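Local coordinates for sensor protein (PDB 3A0S), which is the PAS domain of the sensor histidine kinase ThkA, an enzyme that probably passes phosphate from ATP to a histidine in two-component signalling, at residues Thr3-Leu8 / Gly89-Ile94; Glu58-Asn63 / Ile74-Phe79. One frame throughout, in Å; residues are numbered along the deposited sequence. Where two conformers were deposited one is given.

Contact 1: Thr3-Leu8 / Gly89-Ile94; sequences TAIITL and GVIITI
Ile6 and Ile92 pair at the middle of an antiparallel ladder that sets strand 4-8 beside strand 89-94 in the PAS-fold sheet. Three hydrogen-bonded pairs, Ala4 with Ile94, Ile6 with Ile92 and Leu8 with Val90, carry six backbone bonds; the shortest runs from Ile92 N to Ile6 O (2.7 Å). At the start of the ladder Thr3 and Ala4 both face Ile94, a G1 beta bulge. On the face of Ala4, Ile6 and Leu8 the side chains are wholly apolar and meet helices 19-25 and 44-56. Ile92 holds CG1 beside its backbone N (chi1 -52°) and extends CD1 obliquely across Leu8, reaching Leu8 CD1 at 3.9 Å. Ala4 CB sits 4.1 Å from Ile94 CB. On the other face Ile91 lies alongside both Ile5 and Thr7, pointing the same way: Ile5 CG2 meets Ile91 CG2 at 4.2 Å, and Thr7 CG2 approaches Ile91 CG1 at 4.0 Å. Thr7 turns OG1 beside its backbone N (chi1 -58°), where it hydrogen-bonds Glu16 OE1. A valine here would probably leave the Glu16 carboxylate without its hydroxyl partner. Alternate residues thus zip the two strands together while those between bond to the flanking parts of the sheet; apolar branches face the helices, and the polar Thr7 OG1 on the other face is held by Glu16.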
loop_
_atom_site.group_PDB
_atom_site.type_symbol
_atom_site.label_atom_id
_atom_site.label_comp_id
_atom_site.label_asym_id
_atom_site.label_seq_id
_atom_site.Cartn_x
_atom_site.Cartn_y
_atom_site.Cartn_z
ATOM N N THR A 3 6.193 7.042 -7.379
ATOM C CA THR A 3 6.842 6.118 -6.458
ATOM C C THR A 3 6.542 6.458 -5.002
ATOM O O THR A 3 7.466 6.420 -4.189
ATOM C CB THR A 3 8.367 6.047 -6.705
ATOM O OG1 THR A 3 8.634 6.054 -8.120
ATOM C CG2 THR A 3 8.940 4.768 -6.125
ATOM N N ALA A 4 5.286 6.771 -4.658
ATOM C CA ALA A 4 4.877 6.705 -3.242
ATOM C C ALA A 4 4.692 5.225 -2.937
ATOM O O ALA A 4 3.969 4.521 -3.662
ATOM C CB ALA A 4 3.597 7.451 -3.048
ATOM N N ILE A 5 5.366 4.729 -1.915
ATOM C CA ILE A 5 5.347 3.297 -1.610
ATOM C C ILE A 5 4.815 3.115 -0.195
ATOM O O ILE A 5 5.338 3.726 0.764
ATOM C CB ILE A 5 6.737 2.674 -1.679
ATOM C CG1 ILE A 5 7.193 2.695 -3.131
ATOM C CG2 ILE A 5 6.754 1.236 -1.110
ATOM C CD1 ILE A 5 8.694 2.352 -3.387
ATOM N N ILE A 6 3.810 2.239 -0.069
ATOM C CA ILE A 6 3.322 1.767 1.204
ATOM C C ILE A 6 3.403 0.248 1.133
ATOM O O ILE A 6 2.834 -0.371 0.219
ATOM C CB ILE A 6 1.859 2.161 1.354
ATOM C CG1 ILE A 6 1.644 3.685 1.234
ATOM C CG2 ILE A 6 1.300 1.655 2.715
ATOM C CD1 ILE A 6 0.164 4.108 1.178
ATOM N N THR A 7 4.143 -0.360 2.056
ATOM C CA THR A 7 4.204 -1.818 2.084
ATOM C C THR A 7 3.460 -2.305 3.315
ATOM O O THR A 7 3.604 -1.700 4.413
ATOM C CB THR A 7 5.660 -2.308 2.183
ATOM O OG1 THR A 7 6.364 -1.778 1.072
ATOM C CG2 THR A 7 5.750 -3.835 2.105
ATOM N N LEU A 8 2.663 -3.351 3.124
ATOM C CA LEU A 8 1.840 -3.918 4.207
ATOM C C LEU A 8 2.302 -5.338 4.491
ATOM O O LEU A 8 2.693 -6.060 3.577
ATOM C CB LEU A 8 0.378 -4.020 3.787
ATOM C CG LEU A 8 -0.273 -2.710 3.378
ATOM C CD1 LEU A 8 -1.728 -2.952 3.163
ATOM C CD2 LEU A 8 -0.130 -1.621 4.447
ATOM N N GLY A 89 3.078 -10.207 2.441
ATOM C CA GLY A 89 2.362 -8.932 2.431
ATOM C C GLY A 89 2.159 -8.435 1.028
ATOM O O GLY A 89 2.175 -9.207 0.082
ATOM N N VAL A 90 1.910 -7.131 0.913
ATOM C CA VAL A 90 1.555 -6.496 -0.364
ATOM C C VAL A 90 2.270 -5.134 -0.429
ATOM O O VAL A 90 2.181 -4.347 0.518
ATOM C CB VAL A 90 0.029 -6.295 -0.449
ATOM C CG1 VAL A 90 -0.335 -5.479 -1.698
ATOM C CG2 VAL A 90 -0.729 -7.638 -0.439
ATOM N N ILE A 91 2.956 -4.879 -1.534
ATOM C CA ILE A 91 3.573 -3.582 -1.824
ATOM C C ILE A 91 2.585 -2.772 -2.666
ATOM O O ILE A 91 2.024 -3.248 -3.663
ATOM C CB ILE A 91 4.892 -3.741 -2.587
ATOM C CG1 ILE A 91 5.878 -4.590 -1.781
ATOM C CG2 ILE A 91 5.481 -2.348 -2.872
ATOM C CD1 ILE A 91 6.930 -5.319 -2.644
ATOM N N ILE A 92 2.319 -1.547 -2.207
ATOM C CA ILE A 92 1.431 -0.629 -2.899
ATOM C C ILE A 92 2.268 0.540 -3.439
ATOM O O ILE A 92 2.991 1.198 -2.692
ATOM C CB ILE A 92 0.329 -0.137 -1.946
ATOM C CG1 ILE A 92 -0.363 -1.340 -1.287
ATOM C CG2 ILE A 92 -0.666 0.747 -2.704
ATOM C CD1 ILE A 92 -1.341 -0.885 -0.175
ATOM N N THR A 93 2.177 0.763 -4.748
ATOM C CA THR A 93 2.958 1.814 -5.415
ATOM C C THR A 93 1.976 2.750 -6.089
ATOM O O THR A 93 1.168 2.291 -6.907
ATOM C CB THR A 93 3.915 1.211 -6.501
ATOM O OG1 THR A 93 4.681 0.178 -5.895
ATOM C CG2 THR A 93 4.894 2.295 -7.036
ATOM N N ILE A 94 2.090 4.038 -5.774
ATOM C CA ILE A 94 1.143 5.067 -6.237
ATOM C C ILE A 94 1.903 6.073 -7.091
ATOM O O ILE A 94 2.919 6.645 -6.654
ATOM C CB ILE A 94 0.452 5.787 -5.051
ATOM C CG1 ILE A 94 -0.269 4.734 -4.213
ATOM C CG2 ILE A 94 -0.535 6.845 -5.575
ATOM C CD1 ILE A 94 -0.865 5.227 -2.957
#

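Contact 2: Glu58-Asn63 / Ile74-Phe79; sequences EPVFLN and IRFSPF
Strands 60-63 and 74-79 run antiparallel at 170°, their axes 4.8 Å apart, with paired backbone bonds at Val60-Phe76 and Leu62-Ile74. They belong to the beta hairpin of strands 60-67 and 70-80 at the border of the PAS-fold sheet; the straightest bond, from Leu62 N to Ile74 O, has an N-H...O angle of 177°. Phe76 shares one face with Val60, Leu62 and Ile74. Its CG stands beside the backbone N (chi1 -59°), a torsion that leans the ring toward Leu62, whose CD1 meets Phe76 CE1 at a slant, 3.7 Å away, while Val60 CG1 touches Phe76 CD1 more loosely. Val49 and Val53 of helix 44-56 pack against the same ring. On the opposite face of the sheet, Phe61 and Arg75 form the non-hydrogen-bonded pair. Arg75 CB comes up to the edge of the Phe61 ring, 4.3 Å from Phe61 CD1. Just outside the Val60-Phe76 pair two prolines meet: Pro78 CD lies 3.7 Å from the ring nitrogen Pro59 N. Beside them Phe76 O accepts the Val60 N-H and also receives a CA-H...O contact from Pro59 CA at 3.1 Å.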
loop_
_atom_site.group_PDB
_atom_site.type_symbol
_atom_site.label_atom_id
_atom_site.label_comp_id
_atom_site.label_asym_id
_atom_site.label_seq_id
_atom_site.Cartn_x
_atom_site.Cartn_y
_atom_site.Cartn_z
ATOM N N GLU A 58 -2.471 -12.565 -6.528
ATOM C CA GLU A 58 -2.249 -11.994 -7.860
ATOM C C GLU A 58 -2.154 -10.469 -7.785
ATOM O O GLU A 58 -2.964 -9.847 -7.105
ATOM C CB GLU A 58 -3.357 -12.411 -8.834
ATOM C CG GLU A 58 -3.080 -13.716 -9.586
ATOM C CD GLU A 58 -1.926 -13.604 -10.577
ATOM O OE1 GLU A 58 -2.050 -12.847 -11.568
ATOM O OE2 GLU A 58 -0.900 -14.287 -10.367
ATOM N N PRO A 59 -1.182 -9.871 -8.501
ATOM C CA PRO A 59 -1.131 -8.416 -8.501
ATOM C C PRO A 59 -2.300 -7.767 -9.235
ATOM O O PRO A 59 -2.947 -8.399 -10.089
ATOM C CB PRO A 59 0.202 -8.107 -9.187
ATOM C CG PRO A 59 0.439 -9.293 -10.077
ATOM C CD PRO A 59 -0.084 -10.456 -9.294
ATOM N N VAL A 60 -2.577 -6.520 -8.872
ATOM C CA VAL A 60 -3.663 -5.746 -9.443
ATOM C C VAL A 60 -3.121 -4.354 -9.762
ATOM O O VAL A 60 -2.440 -3.735 -8.951
ATOM C CB VAL A 60 -4.855 -5.630 -8.460
ATOM C CG1 VAL A 60 -5.783 -4.497 -8.843
ATOM C CG2 VAL A 60 -5.621 -6.949 -8.380
ATOM N N PHE A 61 -3.440 -3.874 -10.955
ATOM C CA PHE A 61 -3.134 -2.509 -11.329
ATOM C C PHE A 61 -4.439 -1.752 -11.500
ATOM O O PHE A 61 -5.333 -2.169 -12.258
ATOM C CB PHE A 61 -2.285 -2.489 -12.609
ATOM C CG PHE A 61 -2.012 -1.105 -13.139
ATOM C CD1 PHE A 61 -0.953 -0.345 -12.634
ATOM C CD2 PHE A 61 -2.808 -0.561 -14.143
ATOM C CE1 PHE A 61 -0.706 0.952 -13.125
ATOM C CE2 PHE A 61 -2.565 0.732 -14.640
ATOM C CZ PHE A 61 -1.515 1.481 -14.127
ATOM N N LEU A 62 -4.564 -0.641 -10.789
ATOM C CA LEU A 62 -5.701 0.234 -10.981
ATOM C C LEU A 62 -5.204 1.544 -11.572
ATOM O O LEU A 62 -4.168 2.076 -11.166
ATOM C CB LEU A 62 -6.421 0.497 -9.661
ATOM C CG LEU A 62 -6.854 -0.630 -8.710
ATOM C CD1 LEU A 62 -7.377 0.013 -7.455
ATOM C CD2 LEU A 62 -7.915 -1.555 -9.318
ATOM N N ASN A 63 -5.918 2.052 -12.567
ATOM C CA ASN A 63 -5.673 3.421 -12.981
ATOM C C ASN A 63 -6.878 4.304 -12.686
ATOM O O ASN A 63 -7.960 3.810 -12.331
ATOM C CB ASN A 63 -5.212 3.530 -14.439
ATOM C CG ASN A 63 -6.174 2.892 -15.411
ATOM O OD1 ASN A 63 -7.346 2.681 -15.104
ATOM N ND2 ASN A 63 -5.677 2.571 -16.597
ATOM N N ILE A 74 -2.412 2.957 -9.218
ATOM C CA ILE A 74 -2.030 2.240 -8.003
ATOM C C ILE A 74 -1.761 0.774 -8.344
ATOM O O ILE A 74 -2.605 0.098 -8.941
ATOM C CB ILE A 74 -3.089 2.370 -6.890
ATOM C CG1 ILE A 74 -3.424 3.845 -6.622
ATOM C CG2 ILE A 74 -2.629 1.660 -5.606
ATOM C CD1 ILE A 74 -4.388 4.083 -5.463
ATOM N N ARG A 75 -0.580 0.273 -7.978
ATOM C CA ARG A 75 -0.288 -1.146 -8.188
ATOM C C ARG A 75 -0.218 -1.806 -6.830
ATOM O O ARG A 75 0.326 -1.244 -5.883
ATOM C CB ARG A 75 1.054 -1.325 -8.907
ATOM C CG ARG A 75 1.459 -2.790 -9.172
ATOM C CD ARG A 75 2.713 -2.872 -10.051
ATOM N NE ARG A 75 3.882 -2.274 -9.399
ATOM C CZ ARG A 75 4.763 -1.478 -10.002
ATOM N NH1 ARG A 75 4.632 -1.170 -11.285
ATOM N NH2 ARG A 75 5.795 -0.996 -9.325
ATOM N N PHE A 76 -0.772 -3.009 -6.752
ATOM C CA PHE A 76 -0.719 -3.841 -5.558
ATOM C C PHE A 76 -0.007 -5.128 -5.914
ATOM O O PHE A 76 -0.466 -5.892 -6.785
ATOM C CB PHE A 76 -2.130 -4.196 -5.106
ATOM C CG PHE A 76 -3.004 -3.021 -4.787
ATOM C CD1 PHE A 76 -3.630 -2.275 -5.783
ATOM C CD2 PHE A 76 -3.238 -2.697 -3.472
ATOM C CE1 PHE A 76 -4.474 -1.212 -5.445
ATOM C CE2 PHE A 76 -4.061 -1.648 -3.126
ATOM C CZ PHE A 76 -4.694 -0.910 -4.095
ATOM N N SER A 77 1.093 -5.394 -5.221
ATOM C CA SER A 77 1.919 -6.558 -5.539
ATOM C C SER A 77 2.148 -7.440 -4.313
ATOM O O SER A 77 2.913 -7.068 -3.437
ATOM C CB SER A 77 3.283 -6.082 -6.025
ATOM O OG SER A 77 3.160 -5.161 -7.114
ATOM N N PRO A 78 1.548 -8.649 -4.293
ATOM C CA PRO A 78 1.832 -9.583 -3.185
ATOM C C PRO A 78 3.287 -10.034 -3.286
ATOM O O PRO A 78 3.843 -10.120 -4.390
ATOM C CB PRO A 78 0.865 -10.739 -3.432
ATOM C CG PRO A 78 0.570 -10.666 -4.884
ATOM C CD PRO A 78 0.680 -9.250 -5.322
ATOM N N PHE A 79 3.930 -10.297 -2.156
ATOM C CA PHE A 79 5.303 -10.820 -2.226
ATOM C C PHE A 79 5.513 -11.912 -1.189
ATOM O O PHE A 79 4.757 -11.988 -0.220
ATOM C CB PHE A 79 6.320 -9.694 -2.017
ATOM C CG PHE A 79 6.242 -9.055 -0.640
ATOM C CD1 PHE A 79 5.369 -8.001 -0.396
ATOM C CD2 PHE A 79 7.039 -9.519 0.414
ATOM C CE1 PHE A 79 5.285 -7.426 0.877
ATOM C CE2 PHE A 79 6.973 -8.943 1.678
ATOM C CZ PHE A 79 6.093 -7.898 1.903
#

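In the fold
Contacts 1 and 2 belong to one five-stranded antiparallel sheet, their centres about 9 Å apart. Across it the strands run 14-17, 4-9, 87-95, 70-80, 60-67, so contact 1 lies at the centre and contact 2 at one border. Strands 87-95 and 70-80 join them: Ser77 N lies 2.8 Å from Ile91 O, probably a hydrogen bond, and Ile92 CG2 packs on Ile74 CG2. Along the chain, contact 2 is nested between 3-8 and 89-94. Contact 1 pairs the first and last strands of the chain, whereas contact 2 closes a local hairpin. Helix 44-56 lies against Leu8, Val90 and Ile92 of contact 1 and Val60, Phe76 and Pro78 of contact 2, so both share one packing surface.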